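Local coordinates for putative MCP-type signal transduction protein (Campylobacter jejuni subsp. jejuni serotype O:2, PDB 4WY9) that probably acts as a chemoreceptor in bacterial chemotaxis, sensing signals, perhaps indirectly, through a periplasmic tandem-PAS domain, at residues Tyr75-Tyr80 with Met185-Ser190; Lys139-Gly144 with Pro171-Lys176. All blocks are in the same frame, centred on the assembly; numbering follows the deposited sequence.

Contact 1. Residues Tyr75-Tyr80 with Met185-Ser190; sequences YSNFTY and MTLDFS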
# COMPACT_ATOMS: atom_id res chain seq x y z
N TYR A 75 -1.16 10.20 4.43
CA TYR A 75 -0.36 9.53 3.41
C TYR A 75 -1.22 8.90 2.35
O TYR A 75 -0.71 8.57 1.33
CB TYR A 75 0.57 8.45 4.02
CG TYR A 75 1.56 8.99 5.05
CD1 TYR A 75 2.78 9.55 4.70
CD2 TYR A 75 1.26 8.88 6.38
CE1 TYR A 75 3.66 10.03 5.67
CE2 TYR A 75 2.11 9.35 7.36
CZ TYR A 75 3.31 9.92 7.04
OH TYR A 75 4.08 10.35 8.15
N SER A 76 -2.52 8.71 2.61
CA SER A 76 -3.47 8.22 1.61
C SER A 76 -3.68 9.29 0.55
O SER A 76 -3.98 10.44 0.82
CB SER A 76 -4.79 7.84 2.23
OG SER A 76 -5.37 8.94 2.93
N ASN A 77 -3.45 8.91 -0.67
CA ASN A 77 -3.64 9.77 -1.82
C ASN A 77 -5.08 9.78 -2.23
O ASN A 77 -5.58 10.80 -2.78
CB ASN A 77 -2.67 9.31 -2.93
CG ASN A 77 -1.20 9.38 -2.47
OD1 ASN A 77 -0.60 8.37 -1.89
ND2 ASN A 77 -0.57 10.50 -2.77
N PHE A 78 -5.77 8.66 -2.00
CA PHE A 78 -7.19 8.59 -2.27
C PHE A 78 -7.92 7.88 -1.16
O PHE A 78 -7.39 7.00 -0.49
CB PHE A 78 -7.44 7.87 -3.61
CG PHE A 78 -6.76 8.50 -4.78
CD1 PHE A 78 -7.39 9.51 -5.52
CD2 PHE A 78 -5.44 8.16 -5.14
CE1 PHE A 78 -6.75 10.12 -6.58
CE2 PHE A 78 -4.83 8.75 -6.23
CZ PHE A 78 -5.49 9.73 -6.95
N THR A 79 -9.20 8.24 -1.01
CA THR A 79 -10.09 7.62 -0.06
C THR A 79 -11.37 7.30 -0.79
O THR A 79 -11.80 8.07 -1.64
CB THR A 79 -10.35 8.56 1.16
OG1 THR A 79 -9.11 8.70 1.94
CG2 THR A 79 -11.48 8.05 2.03
N TYR A 80 -11.96 6.15 -0.51
CA TYR A 80 -13.21 5.77 -1.20
C TYR A 80 -14.18 5.06 -0.32
O TYR A 80 -13.80 4.24 0.53
CB TYR A 80 -12.93 4.94 -2.45
CG TYR A 80 -11.91 3.83 -2.24
CD1 TYR A 80 -12.30 2.56 -1.78
CD2 TYR A 80 -10.56 4.04 -2.49
CE1 TYR A 80 -11.38 1.57 -1.62
CE2 TYR A 80 -9.62 3.04 -2.29
CZ TYR A 80 -10.04 1.81 -1.86
OH TYR A 80 -9.10 0.79 -1.67
N MET A 185 -8.60 3.06 1.30
CA MET A 185 -7.61 4.06 1.01
C MET A 185 -6.58 3.54 0.01
O MET A 185 -6.28 2.33 0.03
CB MET A 185 -6.87 4.51 2.27
CG MET A 185 -7.76 4.98 3.37
SD MET A 185 -6.79 4.91 4.88
CE MET A 185 -7.85 5.60 6.06
N THR A 186 -6.02 4.44 -0.77
CA THR A 186 -4.97 4.13 -1.71
C THR A 186 -3.72 4.89 -1.36
O THR A 186 -3.77 6.11 -1.26
CB THR A 186 -5.36 4.45 -3.17
OG1 THR A 186 -6.59 3.84 -3.49
CG2 THR A 186 -4.30 4.00 -4.12
N LEU A 187 -2.59 4.17 -1.23
CA LEU A 187 -1.28 4.76 -1.09
C LEU A 187 -0.57 4.70 -2.43
O LEU A 187 -0.46 3.63 -3.03
CB LEU A 187 -0.47 4.03 -0.03
CG LEU A 187 1.01 4.38 0.14
CD1 LEU A 187 1.20 5.80 0.58
CD2 LEU A 187 1.65 3.41 1.14
N ASP A 188 -0.13 5.86 -2.91
CA ASP A 188 0.71 5.95 -4.10
C ASP A 188 2.16 5.75 -3.69
O ASP A 188 2.70 6.51 -2.89
CB ASP A 188 0.51 7.31 -4.77
CG ASP A 188 1.31 7.51 -6.05
OD1 ASP A 188 2.29 6.79 -6.31
OD2 ASP A 188 0.95 8.44 -6.80
N PHE A 189 2.82 4.71 -4.22
CA PHE A 189 4.17 4.41 -3.78
C PHE A 189 5.19 5.50 -4.12
O PHE A 189 6.29 5.48 -3.59
CB PHE A 189 4.64 3.06 -4.32
CG PHE A 189 4.08 1.89 -3.54
CD1 PHE A 189 4.41 1.71 -2.20
CD2 PHE A 189 3.21 0.99 -4.13
CE1 PHE A 189 3.93 0.66 -1.47
CE2 PHE A 189 2.71 -0.07 -3.39
CZ PHE A 189 3.05 -0.24 -2.07
N SER A 190 4.83 6.46 -4.99
CA SER A 190 5.70 7.61 -5.22
C SER A 190 6.02 8.31 -3.92
O SER A 190 7.10 8.90 -3.76
CB SER A 190 5.05 8.63 -6.21
OG SER A 190 4.94 8.08 -7.54
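Thr186 O is gripped by two successive amides of the facing chain. Asn77 N donates to Thr186 O at 2.9 Å, nearly in line with the C=O bond. Phe78 N gives Thr186 O a second, weak bond at 3.3 Å. Ser76 CA adds a CA-H...O contact to the same oxygen. In return Thr186 N donates to Phe78 O at 2.9 Å. Asn77 and Phe78 thus both face Thr186, which makes a classic beta bulge. Beyond it, Thr79 and Met185 form an antiparallel non-hydrogen-bonded pair. The two strands are neighbours in the antiparallel sheet of a PDC (Cache) sensor domain, a PAS-like fold. The side chain of Asn77 carries the pairing past the bulge. Its CG lies anti to the carbonyl carbon (chi1 -59°), which brings Asn77 OD1 to Asp188 N at 2.7 Å. The bond is nearly straight at the hydrogen, 167°, but the donor sits above the amide plane. Asn77 ND2 binds Asp191, so both ends of the amide are held. Asp188 OD1 in turn accepts from Ser190 N at 2.9 Å, capping the start of helix 190-196. On the sheet face of Phe78, CB of Phe78 packs on Thr186 CB at 4.0 Å. Thr186 OG1 lies in the plane of the Tyr80 ring, at its edge, 3.4 Å from Tyr80 CE2. Tyr80 OH and Thr186 OG1 are both hydrogen-bonded to Asn167 OD1 on the adjoining strand 163-173. Met185 CB meets Ser76 CB at 3.9 Å; Met185 also touches Leu37 of helix 8-51 and Phe70 of helix 59-70.

Contact 2. Residues Lys139-Gly144 with Pro171-Lys176; sequences KKAKYG and PIFDRK
The chain leaving helix 132-140 departs from helical geometry at Ala141 and runs past the end of strand 163-173, with Ala141 nearest Pro171 and Tyr143 nearest Phe173 in the backbone. The join is made by apolar and aromatic packing. Ala141 CB points at the proline ring and touches Pro171 CG at 3.8 Å. Phe173 has more of its surface buried here than any other residue. Its CG lies anti to the carbonyl carbon (chi1 -60°), which turns the ring to the backbone of Lys142 and Tyr143. Tyr143 CA stands over one face of the Phe173 ring, 3.9 Å from its centroid and 24° off the normal, a CH-pi contact. The tyrosine ring approaches the same residue with its edge. Tyr143 CD1 lies 3.6 Å from Phe173 CG, above the phenyl plane and offset toward the rim. The Tyr143 and Phe173 rings form an edge-to-face stack, with centroids 5.2 Å apart and planes at 66°. This packing ties the loop after the helix to a sheet strand of the PDC sensor domain. Tyr149 of strand 149-150 touches both Ala141 and Pro171. Tyr143 also rests on Arg50 of the long helix 8-51. Each segment has a local bond of its own. Lys142 NZ folds back to Lys140 O at 2.9 Å. Past the strand, Asp174 OD1 accepts from Lys176 N at 3.0 Å, closing an Asx turn, and also from Gln178 N.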
# COMPACT_ATOMS: atom_id res chain seq x y z
N LYS A 139 -16.86 -11.06 -0.79
CA LYS A 139 -16.98 -12.51 -0.77
C LYS A 139 -16.80 -13.12 0.62
O LYS A 139 -17.46 -14.11 0.94
CB LYS A 139 -15.96 -13.12 -1.77
CG LYS A 139 -15.89 -14.65 -1.79
CD LYS A 139 -17.07 -15.21 -2.52
CE LYS A 139 -17.13 -16.74 -2.44
NZ LYS A 139 -17.33 -17.19 -1.02
N LYS A 140 -15.88 -12.57 1.43
CA LYS A 140 -15.41 -13.25 2.62
C LYS A 140 -15.67 -12.56 3.95
O LYS A 140 -15.62 -13.20 5.00
CB LYS A 140 -13.89 -13.49 2.52
CG LYS A 140 -13.46 -14.16 1.24
CD LYS A 140 -12.03 -14.58 1.27
CE LYS A 140 -11.07 -13.47 1.47
NZ LYS A 140 -9.67 -14.02 1.29
N ALA A 141 -15.90 -11.25 3.94
CA ALA A 141 -15.97 -10.53 5.19
C ALA A 141 -17.20 -10.94 6.01
O ALA A 141 -18.29 -11.11 5.46
CB ALA A 141 -15.96 -9.02 4.97
N LYS A 142 -17.00 -11.08 7.31
CA LYS A 142 -18.06 -11.47 8.24
C LYS A 142 -18.08 -10.54 9.43
O LYS A 142 -17.02 -10.15 9.94
CB LYS A 142 -17.85 -12.90 8.72
CG LYS A 142 -17.95 -13.91 7.59
CD LYS A 142 -17.52 -15.29 8.01
CE LYS A 142 -17.51 -16.22 6.80
NZ LYS A 142 -16.48 -15.80 5.81
N TYR A 143 -19.26 -10.14 9.87
CA TYR A 143 -19.39 -9.26 11.01
C TYR A 143 -18.79 -9.89 12.25
O TYR A 143 -18.99 -11.07 12.52
CB TYR A 143 -20.82 -8.89 11.26
CG TYR A 143 -20.99 -7.86 12.36
CD1 TYR A 143 -20.46 -6.59 12.22
CD2 TYR A 143 -21.66 -8.15 13.56
CE1 TYR A 143 -20.61 -5.64 13.19
CE2 TYR A 143 -21.81 -7.19 14.54
CZ TYR A 143 -21.28 -5.92 14.35
OH TYR A 143 -21.40 -4.97 15.34
N GLY A 144 -18.02 -9.08 12.99
CA GLY A 144 -17.35 -9.56 14.16
C GLY A 144 -15.87 -9.77 13.96
O GLY A 144 -15.15 -9.91 14.92
N PRO A 171 -14.64 -3.63 5.47
CA PRO A 171 -16.11 -3.67 5.26
C PRO A 171 -16.86 -2.76 6.20
O PRO A 171 -16.40 -2.48 7.31
CB PRO A 171 -16.46 -5.12 5.56
CG PRO A 171 -15.38 -5.58 6.49
CD PRO A 171 -14.13 -4.90 5.96
N ILE A 172 -18.02 -2.31 5.72
CA ILE A 172 -19.09 -1.63 6.47
C ILE A 172 -20.25 -2.60 6.59
O ILE A 172 -20.55 -3.30 5.64
CB ILE A 172 -19.52 -0.32 5.76
CG1 ILE A 172 -18.31 0.57 5.48
CG2 ILE A 172 -20.56 0.41 6.61
CD1 ILE A 172 -17.55 0.94 6.72
N PHE A 173 -20.89 -2.63 7.77
CA PHE A 173 -22.01 -3.54 7.99
C PHE A 173 -23.28 -2.83 8.42
O PHE A 173 -23.22 -1.75 9.03
CB PHE A 173 -21.65 -4.57 9.08
CG PHE A 173 -20.45 -5.42 8.77
CD1 PHE A 173 -19.18 -5.01 9.16
CD2 PHE A 173 -20.57 -6.64 8.16
CE1 PHE A 173 -18.07 -5.80 8.89
CE2 PHE A 173 -19.45 -7.42 7.87
CZ PHE A 173 -18.22 -7.01 8.26
N ASP A 174 -24.41 -3.47 8.15
CA ASP A 174 -25.69 -2.99 8.68
C ASP A 174 -26.12 -3.85 9.89
O ASP A 174 -25.39 -4.70 10.35
CB ASP A 174 -26.73 -2.96 7.59
CG ASP A 174 -27.08 -4.33 7.01
OD1 ASP A 174 -26.73 -5.36 7.61
OD2 ASP A 174 -27.83 -4.38 6.00
N ARG A 175 -27.32 -3.62 10.40
CA ARG A 175 -27.80 -4.30 11.61
C ARG A 175 -28.14 -5.77 11.34
O ARG A 175 -28.23 -6.60 12.27
CB ARG A 175 -28.98 -3.54 12.20
CG ARG A 175 -29.37 -3.99 13.58
CD ARG A 175 -30.32 -3.01 14.25
NE ARG A 175 -29.67 -2.37 15.40
CZ ARG A 175 -29.54 -2.94 16.59
NH1 ARG A 175 -30.03 -4.17 16.78
NH2 ARG A 175 -28.95 -2.31 17.61
N LYS A 176 -28.25 -6.15 10.07
CA LYS A 176 -28.47 -7.56 9.75
C LYS A 176 -27.13 -8.27 9.57
O LYS A 176 -27.08 -9.40 9.08
CB LYS A 176 -29.34 -7.68 8.48
CG LYS A 176 -30.72 -7.03 8.68
CD LYS A 176 -31.61 -7.20 7.48
CE LYS A 176 -32.60 -8.31 7.72
NZ LYS A 176 -33.63 -8.12 8.79

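Both contacts lie in the first PDC sensor domain and reach the same antiparallel sheet. The centres of contacts 1 and 2 are about 24 Å apart. Their nearest atoms are about 8 Å apart, without touching. Contact 1 pairs strand 78-83 with the end of strand 179-188. Contact 2 packs the loop after helix 132-140 on the end of strand 163-173. Along the chain both segments of contact 2 fall between those of contact 1. Contact 1 is buried near the centre of the chain, while contact 2 is partly exposed at its periphery. Strands 163-173 and 179-188 are consecutive antiparallel neighbours, so both contacts probably belong to a single folded sensor unit packed on the long helix 8-51.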